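Local coordinates for hypothetical protein (PDB 2HKV) that is of unknown function but adopts the DinB-family helical fold and binds a nickel ion, consistent with a metal-dependent role, at residues I24-P29 with I143-F148; S42-A47 with E80-R85. All coordinates share one frame; numbering follows the deposited sequence.

Interaction 1: residues I24-P29 with I143-F148; sequences IRLIQP and IKLDLF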
ATOM      1  N   ILE A  24       4.895  11.606  10.533  1.00 34.90           N
ATOM      2  CA  ILE A  24       4.139  12.121  11.661  1.00 38.80           C
ATOM      3  C   ILE A  24       4.964  13.204  12.328  1.00 39.30           C
ATOM      4  O   ILE A  24       4.437  14.273  12.604  1.00 38.78           O
ATOM      5  CB  ILE A  24       3.698  10.973  12.650  1.00 39.66           C
ATOM      6  CG1 ILE A  24       2.621  10.104  11.985  1.00 46.12           C
ATOM      7  CG2 ILE A  24       3.206  11.539  14.006  1.00 35.47           C
ATOM      8  CD1 ILE A  24       2.287   8.811  12.738  1.00 42.23           C
ATOM      9  N   ARG A  25       6.278  12.976  12.495  1.00 41.71           N
ATOM     10  CA  ARG A  25       7.146  14.008  13.102  1.00 40.91           C
ATOM     11  C   ARG A  25       7.304  15.301  12.271  1.00 42.16           C
ATOM     12  O   ARG A  25       7.770  16.321  12.789  1.00 41.28           O
ATOM     13  CB  ARG A  25       8.507  13.418  13.433  1.00 44.46           C
ATOM     14  CG  ARG A  25       8.474  12.369  14.530  1.00 42.29           C
ATOM     15  CD  ARG A  25       9.758  11.556  14.459  1.00 47.95           C
ATOM     16  NE  ARG A  25       9.953  10.711  15.628  1.00 53.32           N
ATOM     17  CZ  ARG A  25      10.699   9.603  15.652  1.00 60.01           C
ATOM     18  NH1 ARG A  25      11.326   9.167  14.554  1.00 64.14           N
ATOM     19  NH2 ARG A  25      10.810   8.910  16.782  1.00 59.53           N
ATOM     20  N   LEU A  26       6.895  15.288  11.010  1.00 39.51           N
ATOM     21  CA  LEU A  26       6.947  16.491  10.183  1.00 41.09           C
ATOM     22  C   LEU A  26       5.758  17.386  10.434  1.00 39.10           C
ATOM     23  O   LEU A  26       5.826  18.587  10.236  1.00 40.95           O
ATOM     24  CB  LEU A  26       7.045  16.133   8.688  1.00 41.66           C
ATOM     25  CG  LEU A  26       8.277  15.324   8.259  1.00 48.24           C
ATOM     26  CD1 LEU A  26       8.325  15.225   6.734  1.00 50.64           C
ATOM     27  CD2 LEU A  26       9.540  15.961   8.785  1.00 52.35           C
ATOM     28  N   ILE A  27       4.656  16.804  10.900  1.00 38.54           N
ATOM     29  CA  ILE A  27       3.411  17.506  10.913  1.00 37.64           C
ATOM     30  C   ILE A  27       3.481  18.699  11.892  1.00 37.65           C
ATOM     31  O   ILE A  27       3.926  18.548  13.030  1.00 37.14           O
ATOM     32  CB  ILE A  27       2.240  16.580  11.261  1.00 35.80           C
ATOM     33  CG1 ILE A  27       2.125  15.424  10.236  1.00 34.62           C
ATOM     34  CG2 ILE A  27       0.930  17.456  11.385  1.00 33.38           C
ATOM     35  CD1 ILE A  27       1.033  14.382  10.562  1.00 36.15           C
ATOM     36  N   GLN A  28       3.078  19.876  11.427  1.00 39.58           N
ATOM     37  CA  GLN A  28       3.112  21.089  12.225  1.00 43.84           C
ATOM     38  C   GLN A  28       1.816  21.212  13.003  1.00 42.08           C
ATOM     39  O   GLN A  28       0.778  20.818  12.505  1.00 40.39           O
ATOM     40  CB  GLN A  28       3.297  22.303  11.309  1.00 44.79           C
ATOM     41  CG  GLN A  28       4.486  22.216  10.324  1.00 45.24           C
ATOM     42  CD  GLN A  28       4.259  23.061   9.072  1.00 52.02           C
ATOM     43  N   PRO A  29       1.851  21.858  14.187  1.00 46.50           N
ATOM     44  CA  PRO A  29       0.657  22.029  15.031  1.00 47.09           C
ATOM     45  C   PRO A  29      -0.553  22.528  14.293  1.00 45.85           C
ATOM     46  O   PRO A  29      -1.647  22.040  14.515  1.00 49.42           O
ATOM     47  CB  PRO A  29       1.066  23.145  16.011  1.00 48.67           C
ATOM     48  CG  PRO A  29       2.373  23.724  15.441  1.00 50.34           C
ATOM     49  CD  PRO A  29       3.010  22.560  14.780  1.00 48.11           C
ATOM     50  N   ILE A 143       7.563  16.693   0.295  1.00 44.32           N
ATOM     51  CA  ILE A 143       8.323  15.645   1.021  1.00 46.18           C
ATOM     52  C   ILE A 143       9.383  14.930   0.177  1.00 54.72           C
ATOM     53  O   ILE A 143       9.111  14.460  -0.929  1.00 54.55           O
ATOM     54  CB  ILE A 143       7.368  14.653   1.715  1.00 46.46           C
ATOM     55  CG1 ILE A 143       6.735  15.379   2.933  1.00 43.13           C
ATOM     56  CG2 ILE A 143       8.079  13.293   2.116  1.00 40.45           C
ATOM     57  CD1 ILE A 143       5.334  15.085   3.111  1.00 47.80           C
ATOM     58  N   LYS A 144      10.605  14.864   0.728  1.00 61.45           N
ATOM     59  CA  LYS A 144      11.758  14.265   0.059  1.00 68.16           C
ATOM     60  C   LYS A 144      12.298  13.056   0.872  1.00 71.60           C
ATOM     61  O   LYS A 144      13.513  12.854   0.971  1.00 74.22           O
ATOM     62  CB  LYS A 144      12.872  15.311  -0.149  1.00 67.98           C
ATOM     63  CG  LYS A 144      12.440  16.680  -0.765  1.00 70.46           C
ATOM     64  CD  LYS A 144      12.024  16.583  -2.235  1.00 66.15           C
ATOM     65  N   LEU A 145      11.387  12.255   1.425  1.00 73.81           N
ATOM     66  CA  LEU A 145      11.723  11.077   2.251  1.00 74.94           C
ATOM     67  C   LEU A 145      11.756   9.834   1.352  1.00 78.22           C
ATOM     68  O   LEU A 145      10.804   9.593   0.602  1.00 79.43           O
ATOM     69  CB  LEU A 145      10.635  10.885   3.319  1.00 75.84           C
ATOM     70  CG  LEU A 145      10.945  10.560   4.776  1.00 74.51           C
ATOM     71  CD1 LEU A 145      10.722  11.800   5.666  1.00 65.06           C
ATOM     72  CD2 LEU A 145      10.007   9.464   5.181  1.00 69.73           C
ATOM     73  N   ASP A 146      12.822   9.042   1.415  1.00 80.25           N
ATOM     74  CA  ASP A 146      12.873   7.805   0.630  1.00 80.39           C
ATOM     75  C   ASP A 146      11.829   6.793   1.168  1.00 79.05           C
ATOM     76  O   ASP A 146      11.979   6.227   2.256  1.00 77.81           O
ATOM     77  CB  ASP A 146      14.297   7.203   0.621  1.00 82.69           C
ATOM     78  CG  ASP A 146      14.476   6.092  -0.441  1.00 85.84           C
ATOM     79  OD1 ASP A 146      13.455   5.524  -0.913  1.00 96.19           O
ATOM     80  OD2 ASP A 146      15.647   5.781  -0.795  1.00 96.33           O
ATOM     81  N   LEU A 147      10.783   6.580   0.375  1.00 78.36           N
ATOM     82  CA  LEU A 147       9.614   5.773   0.770  1.00 78.67           C
ATOM     83  C   LEU A 147       9.762   4.273   0.469  1.00 76.64           C
ATOM     84  O   LEU A 147       8.996   3.447   0.966  1.00 69.83           O
ATOM     85  CB  LEU A 147       8.352   6.303   0.061  1.00 79.44           C
ATOM     86  CG  LEU A 147       7.985   7.788   0.218  1.00 74.20           C
ATOM     87  CD1 LEU A 147       6.794   8.046  -0.674  1.00 70.75           C
ATOM     88  CD2 LEU A 147       7.695   8.182   1.664  1.00 61.63           C
ATOM     89  N   PHE A 148      10.729   3.946  -0.383  1.00 79.22           N
ATOM     90  CA  PHE A 148      11.098   2.571  -0.692  1.00 81.23           C
ATOM     91  C   PHE A 148      12.629   2.521  -0.718  1.00 83.55           C
ATOM     92  O   PHE A 148      13.236   1.450  -0.790  1.00 88.11           O
ATOM     93  CB  PHE A 148      10.512   2.136  -2.050  1.00 79.73           C
ATOM     94  CG  PHE A 148       8.990   2.018  -2.071  1.00 82.29           C
ATOM     95  CD1 PHE A 148       8.356   0.812  -1.715  1.00 78.35           C
ATOM     96  CD2 PHE A 148       8.190   3.111  -2.465  1.00 76.43           C
ATOM     97  CE1 PHE A 148       6.973   0.711  -1.749  1.00 69.69           C
ATOM     98  CE2 PHE A 148       6.807   3.010  -2.494  1.00 63.06           C
ATOM     99  CZ  PHE A 148       6.192   1.818  -2.130  1.00 69.38           C
TER
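Leu26 reaches from the end of helix 4-26 with one methyl, CD1, and lays it against two aliphatic side chains of the C-terminal tail, Ile143 and Leu145. Its CD1 lies 4.1 Å from Ile143 CG1 and 4.3 Å from Leu145 CD1, both van der Waals distances. The first torsion of Leu26 (chi1 -61°) sets CG opposite the carbonyl carbon, and the extended second torsion carries CD1 outward from the helix backbone. Ile143 answers with the methylene of its longer branch, its side chain lying at a slant to that of Leu26, whereas Leu145 offers a branch methyl. The backbones stay well apart: the closest CA atoms, those of Leu26 and Ile143, are separated by 9.3 Å, and the two segments bury only 88 Å² between them.

The tail is tied down elsewhere too. Ile143 also packs on Leu23 and on Leu133 and Leu136 of helix 114-138, and Leu145 on Thr19 and Asp22, so this part of the tail runs along the groove between helix 4-26 and helix 114-138. Farther on, Asp146 OD1 accepts from Phe148 N at 3.2 Å, an Asx turn with a bent N-H...O angle of 138°; the donor meets the anti side of the carboxylate, 25° out of its plane. Phe148, whose N-H closes this turn, sets its ring against His124 and His127 of the second subunit.

No hydrogen bond or ion pair joins 24-29 to 143-148. The contact is therefore purely apolar and lacks the directional restraint of a polar bond; its small area and surface position are consistent with one patch among several that hold the tail on the helices.

Interaction 2: residues S42-A47 with E80-R85; sequences SVYEVA and EQLVDR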
ATOM      1  N   SER A  42      -9.420  14.110   8.367  1.00 39.70           N
ATOM      2  CA  SER A  42      -8.410  15.127   8.584  1.00 37.81           C
ATOM      3  C   SER A  42      -6.989  14.503   8.695  1.00 35.53           C
ATOM      4  O   SER A  42      -6.860  13.291   8.765  1.00 32.60           O
ATOM      5  CB  SER A  42      -8.718  15.910   9.852  1.00 34.70           C
ATOM      6  OG  SER A  42      -8.452  15.109  10.989  1.00 36.74           O
ATOM      7  N   VAL A  43      -5.933  15.337   8.664  1.00 34.03           N
ATOM      8  CA  VAL A  43      -4.571  14.900   8.890  1.00 35.39           C
ATOM      9  C   VAL A  43      -4.472  14.109  10.184  1.00 34.16           C
ATOM     10  O   VAL A  43      -3.891  13.006  10.226  1.00 32.26           O
ATOM     11  CB  VAL A  43      -3.607  16.132   9.005  1.00 37.44           C
ATOM     12  CG1 VAL A  43      -2.274  15.711   9.483  1.00 30.06           C
ATOM     13  CG2 VAL A  43      -3.493  16.835   7.691  1.00 37.62           C
ATOM     14  N   TYR A  44      -5.048  14.662  11.258  1.00 36.00           N
ATOM     15  CA  TYR A  44      -4.919  13.988  12.532  1.00 36.48           C
ATOM     16  C   TYR A  44      -5.659  12.641  12.478  1.00 32.78           C
ATOM     17  O   TYR A  44      -5.172  11.658  13.002  1.00 30.66           O
ATOM     18  CB  TYR A  44      -5.445  14.846  13.679  1.00 36.18           C
ATOM     19  CG  TYR A  44      -5.702  14.097  14.969  1.00 38.71           C
ATOM     20  CD1 TYR A  44      -4.671  13.719  15.800  1.00 37.65           C
ATOM     21  CD2 TYR A  44      -7.005  13.782  15.356  1.00 49.86           C
ATOM     22  CE1 TYR A  44      -4.914  13.041  16.974  1.00 46.95           C
ATOM     23  CE2 TYR A  44      -7.268  13.110  16.532  1.00 46.64           C
ATOM     24  CZ  TYR A  44      -6.229  12.747  17.347  1.00 49.03           C
ATOM     25  OH  TYR A  44      -6.508  12.083  18.526  1.00 45.93           O
ATOM     26  N   GLU A  45      -6.836  12.609  11.876  1.00 32.87           N
ATOM     27  CA  GLU A  45      -7.607  11.365  11.835  1.00 33.51           C
ATOM     28  C   GLU A  45      -6.933  10.257  10.984  1.00 32.75           C
ATOM     29  O   GLU A  45      -6.978   9.101  11.354  1.00 33.75           O
ATOM     30  CB  GLU A  45      -9.036  11.625  11.351  1.00 27.67           C
ATOM     31  CG  GLU A  45      -9.909  12.410  12.325  1.00 35.11           C
ATOM     32  CD  GLU A  45     -11.208  12.949  11.679  1.00 41.71           C
ATOM     33  OE1 GLU A  45     -11.404  12.835  10.449  1.00 46.74           O
ATOM     34  OE2 GLU A  45     -12.048  13.542  12.415  1.00 50.06           O
ATOM     35  N   VAL A  46      -6.292  10.631   9.870  1.00 33.64           N
ATOM     36  CA  VAL A  46      -5.453   9.690   9.109  1.00 33.09           C
ATOM     37  C   VAL A  46      -4.331   9.150   9.969  1.00 33.54           C
ATOM     38  O   VAL A  46      -4.077   7.950   9.995  1.00 34.56           O
ATOM     39  CB  VAL A  46      -4.881  10.308   7.849  1.00 34.21           C
ATOM     40  CG1 VAL A  46      -4.123   9.238   7.005  1.00 38.79           C
ATOM     41  CG2 VAL A  46      -6.000  10.801   6.973  1.00 35.18           C
ATOM     42  N   ALA A  47      -3.624  10.063  10.646  1.00 32.90           N
ATOM     43  CA  ALA A  47      -2.538   9.701  11.532  1.00 34.56           C
ATOM     44  C   ALA A  47      -2.916   8.741  12.634  1.00 34.28           C
ATOM     45  O   ALA A  47      -2.178   7.806  12.878  1.00 35.51           O
ATOM     46  CB  ALA A  47      -1.828  10.954  12.114  1.00 34.70           C
ATOM     47  N   GLU A  80       0.516  14.077  20.583  1.00 43.26           N
ATOM     48  CA  GLU A  80       1.827  13.837  21.194  1.00 44.69           C
ATOM     49  C   GLU A  80       2.095  12.364  21.527  1.00 43.46           C
ATOM     50  O   GLU A  80       3.229  11.992  21.795  1.00 42.56           O
ATOM     51  CB  GLU A  80       2.010  14.726  22.443  1.00 46.03           C
ATOM     52  CG  GLU A  80       0.994  14.483  23.569  1.00 51.76           C
ATOM     53  CD  GLU A  80      -0.229  15.432  23.546  1.00 61.71           C
ATOM     54  OE1 GLU A  80      -0.752  15.777  22.447  1.00 60.84           O
ATOM     55  OE2 GLU A  80      -0.678  15.811  24.659  1.00 58.62           O
ATOM     56  N   GLN A  81       1.065  11.521  21.517  1.00 44.66           N
ATOM     57  CA  GLN A  81       1.252  10.083  21.766  1.00 44.68           C
ATOM     58  C   GLN A  81       1.272   9.231  20.487  1.00 43.79           C
ATOM     59  O   GLN A  81       1.415   8.019  20.555  1.00 43.00           O
ATOM     60  CB  GLN A  81       0.145   9.565  22.661  1.00 43.82           C
ATOM     61  CG  GLN A  81       0.038  10.282  23.988  1.00 47.56           C
ATOM     62  CD  GLN A  81      -1.374  10.244  24.569  1.00 49.86           C
ATOM     63  OE1 GLN A  81      -2.375  10.087  23.846  1.00 47.77           O
ATOM     64  NE2 GLN A  81      -1.460  10.409  25.890  1.00 59.13           N
ATOM     65  N   LEU A  82       1.134   9.871  19.333  1.00 43.24           N
ATOM     66  CA  LEU A  82       0.972   9.151  18.063  1.00 41.15           C
ATOM     67  C   LEU A  82       2.131   8.250  17.765  1.00 38.96           C
ATOM     68  O   LEU A  82       1.926   7.088  17.409  1.00 39.63           O
ATOM     69  CB  LEU A  82       0.715  10.114  16.894  1.00 36.03           C
ATOM     70  CG  LEU A  82      -0.741  10.547  16.771  1.00 39.04           C
ATOM     71  CD1 LEU A  82      -0.868  11.611  15.720  1.00 37.69           C
ATOM     72  CD2 LEU A  82      -1.599   9.337  16.412  1.00 40.37           C
ATOM     73  N   VAL A  83       3.355   8.747  17.891  1.00 42.19           N
ATOM     74  CA  VAL A  83       4.508   7.890  17.600  1.00 39.77           C
ATOM     75  C   VAL A  83       4.544   6.726  18.573  1.00 40.15           C
ATOM     76  O   VAL A  83       4.753   5.580  18.165  1.00 41.14           O
ATOM     77  CB  VAL A  83       5.845   8.652  17.594  1.00 41.70           C
ATOM     78  CG1 VAL A  83       7.024   7.658  17.517  1.00 41.26           C
ATOM     79  CG2 VAL A  83       5.878   9.609  16.425  1.00 46.44           C
ATOM     80  N   ASP A  84       4.360   7.013  19.855  1.00 41.05           N
ATOM     81  CA  ASP A  84       4.348   5.981  20.889  1.00 40.96           C
ATOM     82  C   ASP A  84       3.333   4.920  20.553  1.00 37.58           C
ATOM     83  O   ASP A  84       3.589   3.737  20.749  1.00 33.78           O
ATOM     84  CB  ASP A  84       4.008   6.568  22.258  1.00 42.60           C
ATOM     85  CG  ASP A  84       5.172   7.336  22.886  1.00 56.71           C
ATOM     86  OD1 ASP A  84       6.307   7.277  22.334  1.00 72.04           O
ATOM     87  OD2 ASP A  84       4.949   7.993  23.940  1.00 64.36           O
ATOM     88  N   ARG A  85       2.184   5.353  20.038  1.00 36.15           N
ATOM     89  CA  ARG A  85       1.104   4.448  19.666  1.00 37.48           C
ATOM     90  C   ARG A  85       1.418   3.579  18.460  1.00 35.35           C
ATOM     91  O   ARG A  85       1.175   2.397  18.483  1.00 37.81           O
ATOM     92  CB  ARG A  85      -0.219   5.235  19.438  1.00 38.47           C
ATOM     93  CG  ARG A  85      -1.460   4.344  19.386  1.00 36.94           C
ATOM     94  CD  ARG A  85      -1.404   3.397  20.576  1.00 46.88           C
ATOM     95  NE  ARG A  85      -2.546   2.525  20.733  1.00 45.20           N
ATOM     96  CZ  ARG A  85      -2.620   1.264  20.318  1.00 57.24           C
ATOM     97  NH1 ARG A  85      -1.592   0.643  19.690  1.00 41.14           N
ATOM     98  NH2 ARG A  85      -3.767   0.612  20.547  1.00 56.31           N
TER
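Two helical starts approach here: residues 43-47 form the opening of helix 43-61, and residues 82-85 that of helix 82-98. Their closest CA atoms, Ala47 and Leu82, stand 7.4 Å apart, a short separation consistent with the small side chain of Ala47. The first helix is capped at its N terminus by a capping box formed by Ser42 and Glu45. Glu45 N donates to Ser42 OG at 3.1 Å and with an angle of 162°, while Ser42 N returns a bond to Glu45 OE1 at 3.1 Å, reaching that oxygen from above the carboxylate plane, 49° out of it. Arg35 takes the other carboxylate oxygen of Glu45 in a salt bridge.

Leu82 carries the contact across. With CG opposite its carbonyl carbon (chi1 -82°), it sends CD1 to within 3.8 Å of Ala47 CB. Its other methyl, CD2, rests beside the backbone of the same residue, 3.9 Å from Ala47 O. Tyr44 adds ring atom CD1, which lies 4.3 Å from Leu82 CD1, and the phenol oxygen is hydrogen-bonded to the backbone oxygen of Val77, which helps fix where the ring sits. Trp32, Val48, Ala51 and Ile24 also touch Leu82, so this leucine is surrounded by apolar groups from several parts of the chain.

No hydrogen bond crosses between the segments, and the 122 Å² buried here is shared by Leu82, Ala47 and, to a smaller degree, Tyr44. Such close apolar packing of helices is typical of the interior of an all-helical bundle, here that of the DinB fold.

In the fold
Interactions 1 and 2 have centres 13 Å apart and meet directly at the end of helix 4-26. Ile24 CG2 lies 4.1 Å from Leu82 CB, and Ile27 CD1 lies 3.7 Å from Val43 CG1, so residues 24-29 touch both segments of interaction 2 while Leu26 faces the tail. Interaction 2 is buried and interaction 1 superficial. The nickel ion, held by His49, His124 and His128, is about 12 Å from the side chain of Ala47; His49 follows that residue closely on helix 43-61, although neither interaction supplies a ligand. Through Phe148, segment 143-148 also meets His124 of the second subunit, the counterpart of a nickel ligand.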